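Local coordinates for protein succinate-semialdehyde dehydrogenase (PDB 4ITA) that probably oxidises succinic semialdehyde to succinate with NADP as cofactor, as an aldehyde dehydrogenase with a Rossmann-type fold, at residues Y341-P353 with L362-D374. Numbering follows the deposited sequence.
With NDP (NADPH dihydro-nicotinamide-adenine-dinucleotide phosphate), chain C; EDO (1,2-ethanediol), chain I; EDO (1,2-ethanediol), chain L.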
ATOM      1  N   TYR A 341      18.205  -3.632  33.478  1.00 10.93           N
ATOM      2  CA  TYR A 341      18.826  -3.036  32.297  1.00  9.58           C
ATOM      3  C   TYR A 341      18.739  -1.507  32.288  1.00  9.82           C
ATOM      4  O   TYR A 341      18.224  -0.915  31.338  1.00 10.37           O
ATOM      5  CB  TYR A 341      18.196  -3.609  31.022  1.00  9.88           C
ATOM      6  CG  TYR A 341      18.057  -5.115  31.017  1.00 11.42           C
ATOM      7  CD1 TYR A 341      19.106  -5.936  31.417  1.00 14.35           C
ATOM      8  CD2 TYR A 341      16.865  -5.715  30.627  1.00 13.50           C
ATOM      9  CE1 TYR A 341      18.972  -7.314  31.416  1.00 15.01           C
ATOM     10  CE2 TYR A 341      16.723  -7.088  30.623  1.00 13.47           C
ATOM     11  CZ  TYR A 341      17.778  -7.880  31.015  1.00 14.02           C
ATOM     12  OH  TYR A 341      17.632  -9.249  31.011  1.00 20.53           O
ATOM     13  N   PHE A 342      19.255  -0.875  33.340  1.00 10.43           N
ATOM     14  CA  PHE A 342      19.087   0.559  33.541  1.00 11.70           C
ATOM     15  C   PHE A 342      20.122   1.393  32.797  1.00 12.40           C
ATOM     16  O   PHE A 342      21.327   1.144  32.889  1.00 11.86           O
ATOM     17  CB  PHE A 342      19.110   0.900  35.034  1.00 10.54           C
ATOM     18  CG  PHE A 342      17.842   0.536  35.760  1.00 11.44           C
ATOM     19  CD1 PHE A 342      17.709  -0.695  36.390  1.00 11.06           C
ATOM     20  CD2 PHE A 342      16.787   1.431  35.819  1.00  9.89           C
ATOM     21  CE1 PHE A 342      16.540  -1.026  37.058  1.00 11.03           C
ATOM     22  CE2 PHE A 342      15.616   1.108  36.478  1.00 10.25           C
ATOM     23  CZ  PHE A 342      15.494  -0.124  37.102  1.00 12.54           C
ATOM     24  N   TYR A 343      19.625   2.379  32.056  1.00 10.18           N
ATOM     25  CA  TYR A 343      20.450   3.392  31.402  1.00  8.94           C
ATOM     26  C   TYR A 343      19.854   4.760  31.735  1.00  9.92           C
ATOM     27  O   TYR A 343      18.645   4.953  31.623  1.00 10.63           O
ATOM     28  CB  TYR A 343      20.480   3.170  29.887  1.00  9.98           C
ATOM     29  CG  TYR A 343      21.643   3.855  29.217  1.00  8.96           C
ATOM     30  CD1 TYR A 343      22.854   3.199  29.053  1.00  9.92           C
ATOM     31  CD2 TYR A 343      21.543   5.162  28.766  1.00  9.95           C
ATOM     32  CE1 TYR A 343      23.933   3.818  28.459  1.00 10.83           C
ATOM     33  CE2 TYR A 343      22.622   5.795  28.170  1.00 10.40           C
ATOM     34  CZ  TYR A 343      23.810   5.117  28.018  1.00  9.81           C
ATOM     35  OH  TYR A 343      24.875   5.749  27.419  1.00 11.38           O
ATOM     36  N   PRO A 344      20.691   5.714  32.174  1.00  9.88           N
ATOM     37  CA  PRO A 344      20.170   6.991  32.675  1.00 10.22           C
ATOM     38  C   PRO A 344      19.834   7.978  31.562  1.00  8.89           C
ATOM     39  O   PRO A 344      20.388   7.879  30.464  1.00  8.94           O
ATOM     40  CB  PRO A 344      21.352   7.533  33.483  1.00 12.67           C
ATOM     41  CG  PRO A 344      22.534   7.045  32.729  1.00 11.49           C
ATOM     42  CD  PRO A 344      22.156   5.655  32.261  1.00 11.81           C
ATOM     43  N   PRO A 345      18.923   8.921  31.839  1.00  9.91           N
ATOM     44  CA  PRO A 345      18.727  10.057  30.933  1.00  8.96           C
ATOM     45  C   PRO A 345      20.071  10.676  30.570  1.00  8.26           C
ATOM     46  O   PRO A 345      20.901  10.924  31.448  1.00  9.48           O
ATOM     47  CB  PRO A 345      17.894  11.021  31.777  1.00 10.05           C
ATOM     48  CG  PRO A 345      17.085  10.108  32.659  1.00 10.05           C
ATOM     49  CD  PRO A 345      18.027   8.984  33.009  1.00 10.34           C
ATOM     50  N   THR A 346      20.278  10.910  29.281  1.00  7.43           N
ATOM     51  CA  THR A 346      21.577  11.303  28.766  1.00  8.44           C
ATOM     52  C   THR A 346      21.404  12.413  27.741  1.00  8.63           C
ATOM     53  O   THR A 346      20.442  12.412  26.974  1.00  8.27           O
ATOM     54  CB  THR A 346      22.282  10.096  28.109  1.00  8.93           C
ATOM     55  OG1 THR A 346      22.527   9.088  29.094  1.00  9.91           O
ATOM     56  CG2 THR A 346      23.609  10.489  27.459  1.00  9.64           C
ATOM     57  N   ILE A 347      22.336  13.364  27.736  1.00  7.63           N
ATOM     58  CA  ILE A 347      22.339  14.421  26.736  1.00  8.37           C
ATOM     59  C   ILE A 347      23.712  14.492  26.094  1.00  9.12           C
ATOM     60  O   ILE A 347      24.722  14.593  26.802  1.00  9.96           O
ATOM     61  CB  ILE A 347      21.977  15.793  27.344  1.00  8.19           C
ATOM     62  CG1 ILE A 347      20.572  15.758  27.964  1.00  8.70           C
ATOM     63  CG2 ILE A 347      22.101  16.898  26.291  1.00  9.10           C
ATOM     64  CD1 ILE A 347      20.237  16.985  28.804  1.00  9.79           C
ATOM     65  N   LEU A 348      23.739  14.407  24.764  1.00  8.25           N
ATOM     66  CA  LEU A 348      24.966  14.523  23.977  1.00  8.29           C
ATOM     67  C   LEU A 348      24.951  15.814  23.176  1.00  9.30           C
ATOM     68  O   LEU A 348      23.936  16.177  22.563  1.00 10.29           O
ATOM     69  CB  LEU A 348      25.112  13.339  23.015  1.00 11.26           C
ATOM     70  CG  LEU A 348      25.092  11.924  23.602  1.00 10.24           C
ATOM     71  CD1 LEU A 348      25.160  10.883  22.493  1.00 15.03           C
ATOM     72  CD2 LEU A 348      26.213  11.724  24.611  1.00 17.50           C
ATOM     73  N   THR A 349      26.086  16.507  23.184  1.00  8.76           N
ATOM     74  CA  THR A 349      26.246  17.754  22.453  1.00  9.85           C
ATOM     75  C   THR A 349      27.522  17.696  21.624  1.00 11.55           C
ATOM     76  O   THR A 349      28.343  16.784  21.787  1.00 11.99           O
ATOM     77  CB  THR A 349      26.356  18.945  23.418  1.00 12.24           C
ATOM     78  OG1 THR A 349      27.559  18.822  24.188  1.00 15.89           O
ATOM     79  CG2 THR A 349      25.154  18.998  24.364  1.00 12.65           C
ATOM     80  N   GLU A 350      27.678  18.670  20.733  1.00 12.01           N
ATOM     81  CA  GLU A 350      28.904  18.823  19.945  1.00 12.81           C
ATOM     82  C   GLU A 350      29.277  17.539  19.216  1.00 15.90           C
ATOM     83  O   GLU A 350      30.444  17.148  19.166  1.00 16.24           O
ATOM     84  CB  GLU A 350      30.072  19.271  20.833  1.00 19.36           C
ATOM     85  CG  GLU A 350      29.821  20.547  21.608  1.00 20.55           C
ATOM     86  CD  GLU A 350      30.966  20.887  22.546  1.00 30.01           C
ATOM     87  OE1 GLU A 350      32.104  20.444  22.280  1.00 33.98           O
ATOM     88  OE2 GLU A 350      30.722  21.589  23.550  1.00 30.95           O
ATOM     89  N   ILE A 351      28.278  16.874  18.652  1.00 13.55           N
ATOM     90  CA  ILE A 351      28.522  15.637  17.932  1.00 15.92           C
ATOM     91  C   ILE A 351      29.208  15.955  16.608  1.00 14.94           C
ATOM     92  O   ILE A 351      28.709  16.764  15.834  1.00 15.74           O
ATOM     93  CB  ILE A 351      27.211  14.863  17.697  1.00 15.15           C
ATOM     94  CG1 ILE A 351      26.521  14.590  19.040  1.00 14.81           C
ATOM     95  CG2 ILE A 351      27.484  13.566  16.941  1.00 17.38           C
ATOM     96  CD1 ILE A 351      25.054  14.256  18.919  1.00 17.02           C
ATOM     97  N   PRO A 352      30.371  15.331  16.359  1.00 15.81           N
ATOM     98  CA  PRO A 352      31.135  15.605  15.136  1.00 19.40           C
ATOM     99  C   PRO A 352      30.361  15.293  13.862  1.00 18.25           C
ATOM    100  O   PRO A 352      29.625  14.307  13.816  1.00 18.85           O
ATOM    101  CB  PRO A 352      32.331  14.655  15.252  1.00 21.02           C
ATOM    102  CG  PRO A 352      32.476  14.401  16.713  1.00 26.05           C
ATOM    103  CD  PRO A 352      31.075  14.392  17.251  1.00 18.24           C
ATOM    104  N   PRO A 353      30.532  16.131  12.829  1.00 21.33           N
ATOM    105  CA  PRO A 353      29.968  15.891  11.498  1.00 22.61           C
ATOM    106  C   PRO A 353      30.377  14.506  11.017  1.00 21.93           C
ATOM    107  O   PRO A 353      31.538  14.132  11.177  1.00 25.37           O
ATOM    108  CB  PRO A 353      30.652  16.957  10.636  1.00 25.97           C
ATOM    109  CG  PRO A 353      30.995  18.046  11.583  1.00 30.27           C
ATOM    110  CD  PRO A 353      31.314  17.380  12.885  1.00 24.84           C
ATOM    111  N   LEU A 362      18.053   6.397  18.409  1.00  8.11           N
ATOM    112  CA  LEU A 362      18.447   6.184  19.795  1.00  8.63           C
ATOM    113  C   LEU A 362      17.216   5.787  20.602  1.00  7.72           C
ATOM    114  O   LEU A 362      16.397   6.628  20.973  1.00  7.84           O
ATOM    115  CB  LEU A 362      19.117   7.437  20.367  1.00  8.74           C
ATOM    116  CG  LEU A 362      20.390   7.913  19.661  1.00  7.98           C
ATOM    117  CD1 LEU A 362      21.037   9.037  20.456  1.00  8.44           C
ATOM    118  CD2 LEU A 362      21.370   6.764  19.430  1.00 11.23           C
ATOM    119  N   PHE A 363      17.095   4.488  20.851  1.00  8.12           N
ATOM    120  CA  PHE A 363      15.884   3.906  21.420  1.00  7.66           C
ATOM    121  C   PHE A 363      16.091   3.737  22.919  1.00  8.47           C
ATOM    122  O   PHE A 363      16.142   2.626  23.437  1.00  9.95           O
ATOM    123  CB  PHE A 363      15.601   2.563  20.737  1.00 10.36           C
ATOM    124  CG  PHE A 363      14.139   2.228  20.624  1.00  9.63           C
ATOM    125  CD1 PHE A 363      13.265   3.081  19.969  1.00 10.55           C
ATOM    126  CD2 PHE A 363      13.646   1.045  21.148  1.00 11.12           C
ATOM    127  CE1 PHE A 363      11.921   2.763  19.857  1.00 11.83           C
ATOM    128  CE2 PHE A 363      12.305   0.717  21.033  1.00 11.44           C
ATOM    129  CZ  PHE A 363      11.447   1.575  20.387  1.00 11.36           C
ATOM    130  N   ALA A 364      16.208   4.870  23.604  1.00  7.83           N
ATOM    131  CA  ALA A 364      16.638   4.964  24.988  1.00  7.88           C
ATOM    132  C   ALA A 364      16.565   6.454  25.315  1.00  7.93           C
ATOM    133  O   ALA A 364      16.446   7.268  24.402  1.00  8.13           O
ATOM    134  CB  ALA A 364      18.072   4.451  25.115  1.00  8.96           C
ATOM    135  N   PRO A 365      16.649   6.834  26.604  1.00  7.83           N
ATOM    136  CA  PRO A 365      16.421   8.253  26.917  1.00  7.65           C
ATOM    137  C   PRO A 365      17.661   9.118  26.707  1.00  7.18           C
ATOM    138  O   PRO A 365      18.181   9.714  27.658  1.00  8.40           O
ATOM    139  CB  PRO A 365      16.030   8.219  28.396  1.00  9.81           C
ATOM    140  CG  PRO A 365      16.782   7.036  28.941  1.00  8.37           C
ATOM    141  CD  PRO A 365      16.782   6.013  27.825  1.00  8.68           C
ATOM    142  N   VAL A 366      18.115   9.184  25.459  1.00  7.86           N
ATOM    143  CA  VAL A 366      19.367   9.840  25.105  1.00  7.89           C
ATOM    144  C   VAL A 366      19.082  10.904  24.057  1.00  7.77           C
ATOM    145  O   VAL A 366      18.713  10.586  22.922  1.00  7.97           O
ATOM    146  CB  VAL A 366      20.396   8.820  24.552  1.00  8.77           C
ATOM    147  CG1 VAL A 366      21.714   9.510  24.171  1.00  9.44           C
ATOM    148  CG2 VAL A 366      20.639   7.709  25.562  1.00 10.72           C
ATOM    149  N   ALA A 367      19.239  12.169  24.435  1.00  7.27           N
ATOM    150  CA  ALA A 367      18.956  13.280  23.530  1.00  7.95           C
ATOM    151  C   ALA A 367      20.217  13.738  22.825  1.00  7.16           C
ATOM    152  O   ALA A 367      21.239  13.938  23.475  1.00  9.89           O
ATOM    153  CB  ALA A 367      18.366  14.434  24.303  1.00  9.39           C
ATOM    154  N   MET A 368      20.150  13.899  21.503  1.00  7.11           N
ATOM    155  CA  MET A 368      21.198  14.594  20.752  1.00  7.84           C
ATOM    156  C   MET A 368      20.784  16.055  20.609  1.00  9.07           C
ATOM    157  O   MET A 368      19.628  16.339  20.293  1.00  8.57           O
ATOM    158  CB  MET A 368      21.409  13.963  19.364  1.00  8.66           C
ATOM    159  CG  MET A 368      21.963  12.537  19.363  1.00  8.94           C
ATOM    160  SD  MET A 368      22.372  11.839  17.708  1.00  9.89           S
ATOM    161  CE  MET A 368      20.800  11.060  17.268  1.00 10.18           C
ATOM    162  N   VAL A 369      21.705  16.988  20.848  1.00  8.20           N
ATOM    163  CA  VAL A 369      21.372  18.411  20.791  1.00  8.25           C
ATOM    164  C   VAL A 369      22.229  19.119  19.752  1.00  8.29           C
ATOM    165  O   VAL A 369      23.428  18.858  19.639  1.00 10.18           O
ATOM    166  CB  VAL A 369      21.544  19.084  22.173  1.00  8.96           C
ATOM    167  CG1 VAL A 369      21.140  20.556  22.117  1.00 11.01           C
ATOM    168  CG2 VAL A 369      20.716  18.351  23.218  1.00 10.20           C
ATOM    169  N   PHE A 370      21.590  20.002  18.989  1.00  8.34           N
ATOM    170  CA  PHE A 370      22.232  20.762  17.926  1.00  9.12           C
ATOM    171  C   PHE A 370      21.833  22.222  18.024  1.00  8.47           C
ATOM    172  O   PHE A 370      20.755  22.542  18.517  1.00  9.79           O
ATOM    173  CB  PHE A 370      21.764  20.238  16.568  1.00  9.59           C
ATOM    174  CG  PHE A 370      21.934  18.763  16.406  1.00  8.53           C
ATOM    175  CD1 PHE A 370      23.095  18.246  15.856  1.00  9.77           C
ATOM    176  CD2 PHE A 370      20.940  17.886  16.825  1.00  8.40           C
ATOM    177  CE1 PHE A 370      23.258  16.881  15.715  1.00 10.74           C
ATOM    178  CE2 PHE A 370      21.099  16.519  16.697  1.00  9.66           C
ATOM    179  CZ  PHE A 370      22.258  16.013  16.142  1.00  9.24           C
ATOM    180  N   THR A 371      22.700  23.106  17.534  1.00 10.41           N
ATOM    181  CA  THR A 371      22.366  24.523  17.445  1.00 10.82           C
ATOM    182  C   THR A 371      22.339  24.957  15.982  1.00 11.14           C
ATOM    183  O   THR A 371      23.188  24.537  15.188  1.00 13.69           O
ATOM    184  CB  THR A 371      23.361  25.390  18.241  1.00 12.57           C
ATOM    185  OG1 THR A 371      23.341  24.997  19.621  1.00 15.59           O
ATOM    186  CG2 THR A 371      23.004  26.859  18.155  1.00 15.91           C
ATOM    187  N   VAL A 372      21.351  25.776  15.625  1.00  9.01           N
ATOM    188  CA  VAL A 372      21.230  26.295  14.263  1.00 11.52           C
ATOM    189  C   VAL A 372      21.028  27.809  14.276  1.00 11.22           C
ATOM    190  O   VAL A 372      20.658  28.383  15.300  1.00 10.76           O
ATOM    191  CB  VAL A 372      20.101  25.593  13.468  1.00 10.80           C
ATOM    192  CG1 VAL A 372      20.406  24.108  13.302  1.00 12.57           C
ATOM    193  CG2 VAL A 372      18.770  25.777  14.158  1.00  9.34           C
ATOM    194  N   LYS A 373      21.264  28.446  13.130  1.00 11.57           N
ATOM    195  CA  LYS A 373      21.272  29.905  13.049  1.00 12.54           C
ATOM    196  C   LYS A 373      20.009  30.513  12.458  1.00 11.74           C
ATOM    197  O   LYS A 373      19.730  31.695  12.665  1.00 14.06           O
ATOM    198  CB  LYS A 373      22.463  30.386  12.219  1.00 16.09           C
ATOM    199  CG  LYS A 373      23.801  30.281  12.908  1.00 25.74           C
ATOM    200  CD  LYS A 373      24.896  30.796  11.992  1.00 32.12           C
ATOM    201  CE  LYS A 373      26.275  30.475  12.542  1.00 37.36           C
ATOM    202  NZ  LYS A 373      26.474  31.060  13.895  1.00 34.45           N
ATOM    203  N   ASP A 374      19.263  29.724  11.695  1.00 10.19           N
ATOM    204  CA  ASP A 374      18.067  30.235  11.038  1.00 11.34           C
ATOM    205  C   ASP A 374      17.137  29.108  10.621  1.00 10.33           C
ATOM    206  O   ASP A 374      17.449  27.925  10.800  1.00  8.99           O
ATOM    207  CB  ASP A 374      18.422  31.145   9.838  1.00 11.10           C
ATOM    208  CG  ASP A 374      19.274  30.455   8.783  1.00 14.97           C
ATOM    209  OD1 ASP A 374      19.190  29.222   8.615  1.00 13.55           O
ATOM    210  OD2 ASP A 374      20.029  31.164   8.083  1.00 16.54           O
TER
HETATM  211  PA  NDP C 501      12.308  -5.530  16.036  1.00 11.54           P
HETATM  212  O1A NDP C 501      12.121  -5.140  14.598  1.00 12.90           O
HETATM  213  O2A NDP C 501      13.563  -6.239  16.462  1.00 17.30           O
HETATM  214  O5B NDP C 501      11.076  -6.452  16.471  1.00 10.91           O
HETATM  215  C5B NDP C 501       9.717  -6.092  16.192  1.00  9.11           C
HETATM  216  C4B NDP C 501       8.893  -7.326  15.834  1.00  9.89           C
HETATM  217  O4B NDP C 501       9.390  -7.874  14.610  1.00  8.49           O
HETATM  218  C3B NDP C 501       9.010  -8.454  16.854  1.00  8.70           C
HETATM  219  O3B NDP C 501       7.782  -9.193  16.863  1.00  8.56           O
HETATM  220  C2B NDP C 501      10.112  -9.319  16.273  1.00  9.36           C
HETATM  221  O2B NDP C 501      10.057 -10.674  16.697  1.00  9.57           O
HETATM  222  C1B NDP C 501       9.751  -9.241  14.815  1.00  8.49           C
HETATM  223  N9A NDP C 501      10.853  -9.513  13.880  1.00  9.76           N
HETATM  224  C8A NDP C 501      12.150  -9.162  13.988  1.00 11.47           C
HETATM  225  N7A NDP C 501      12.835  -9.568  12.892  1.00 13.11           N
HETATM  226  C5A NDP C 501      11.959 -10.163  12.066  1.00 10.37           C
HETATM  227  C6A NDP C 501      11.998 -10.816  10.748  1.00 12.47           C
HETATM  228  N6A NDP C 501      13.162 -10.901  10.073  1.00 15.31           N
HETATM  229  N1A NDP C 501      10.843 -11.308  10.262  1.00 13.85           N
HETATM  230  C2A NDP C 501       9.681 -11.222  10.923  1.00 14.43           C
HETATM  231  N3A NDP C 501       9.568 -10.648  12.130  1.00 13.42           N
HETATM  232  C4A NDP C 501      10.656 -10.118  12.723  1.00 10.27           C
HETATM  233  O3  NDP C 501      12.068  -4.137  16.841  1.00 16.81           O
HETATM  234  PN  NDP C 501      12.686  -3.516  18.209  1.00 16.05           P
HETATM  235  O1N NDP C 501      14.172  -3.774  18.319  1.00 19.23           O
HETATM  236  O2N NDP C 501      11.757  -3.897  19.328  1.00 19.31           O
HETATM  237  O5D NDP C 501      12.498  -1.942  17.925  1.00 16.39           O
HETATM  238  C5D NDP C 501      11.198  -1.377  17.824  1.00 14.54           C
HETATM  239  C4D NDP C 501      11.110  -0.518  16.575  1.00 12.99           C
HETATM  240  O4D NDP C 501       9.734  -0.281  16.246  1.00 13.19           O
HETATM  241  C3D NDP C 501      11.740   0.849  16.748  1.00 12.30           C
HETATM  242  O3D NDP C 501      12.492   1.198  15.580  1.00 12.33           O
HETATM  243  C2D NDP C 501      10.517   1.724  16.943  1.00 11.87           C
HETATM  244  O2D NDP C 501      10.816   3.084  16.626  1.00 12.79           O
HETATM  245  C1D NDP C 501       9.538   1.107  15.964  1.00 10.56           C
HETATM  246  N1N NDP C 501       8.170   1.539  16.281  1.00 12.20           N
HETATM  247  C2N NDP C 501       7.355   1.978  15.307  1.00 12.43           C
HETATM  248  C3N NDP C 501       6.276   2.803  15.622  1.00 13.68           C
HETATM  249  C7N NDP C 501       5.326   3.287  14.567  1.00 12.43           C
HETATM  250  O7N NDP C 501       4.120   3.222  14.795  1.00 12.47           O
HETATM  251  N7N NDP C 501       5.800   3.776  13.424  1.00 12.10           N
HETATM  252  C4N NDP C 501       6.032   3.253  17.042  1.00 14.91           C
HETATM  253  C5N NDP C 501       6.666   2.322  17.968  1.00 15.91           C
HETATM  254  C6N NDP C 501       7.711   1.503  17.549  1.00 14.56           C
HETATM  255  P2B NDP C 501      11.035 -11.240  17.839  1.00  8.47           P
HETATM  256  O1X NDP C 501      10.622 -12.681  17.917  1.00  9.39           O
HETATM  257  O2X NDP C 501      12.446 -11.057  17.332  1.00 10.84           O
HETATM  258  O3X NDP C 501      10.761 -10.490  19.107  1.00  9.39           O
HETATM  259  C1  EDO I 507      19.237   0.626  19.405  1.00 19.30           C
HETATM  260  O1  EDO I 507      18.500   1.432  18.465  1.00 25.44           O
HETATM  261  C2  EDO I 507      19.234   1.306  20.774  1.00 14.08           C
HETATM  262  O2  EDO I 507      19.308   2.718  20.580  1.00 11.83           O
HETATM  263  C1  EDO L 510      19.853  31.953   4.688  1.00 19.38           C
HETATM  264  O1  EDO L 510      19.338  30.940   5.562  1.00 25.26           O
HETATM  265  C2  EDO L 510      19.174  31.810   3.337  1.00 21.63           C
HETATM  266  O2  EDO L 510      19.221  30.435   2.931  1.00 25.48           O
HETATM  267  O   HOH W   1      25.578  20.614  20.280  1.00 18.90           O
HETATM  268  O   HOH W   2      25.761  18.246  18.062  1.00 19.51           O
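Y343 meets V366 through its ring: CE2 comes obliquely to 3.8 Å from V366 CG2, while P344 CD lies over one ring face. T346 opens the strand pairing, its N hydrogen-bonded in the carbonyl plane to P365 O (2.9 Å), its O accepting from A367 N. The side chains of T346 and V366 run side by side on one face, whereas T346 OG1 donates a hydrogen bond to P344 O from above that carbonyl's plane and also meets G333 N. I347 points to the other face; with CG1 beside the backbone N (chi1 -60°), CG2 is the branch touching V369 CG2 at 3.7 Å. These neighbouring parallel strands belong to the mixed seven-stranded sheet of an aldehyde dehydrogenase, and the loop entering strand 366-372 reaches the cofactor: one face of the F363 ring lies against the nicotinamide ribose of NADPH, CE1 3.4 Å from C2D. Were F363 an alanine, that ribose would probably lose its aromatic cover and be freer to shift. L348 continues the ladder, N donating almost straight to A367 O (177°) and O accepting a hydrogen bond from V369 N. Beyond it two waters link E350 N and I351 N to V369 O. I351 sets CD1 against M368 CG at 3.6 Å, the side chains crossing at about a right angle.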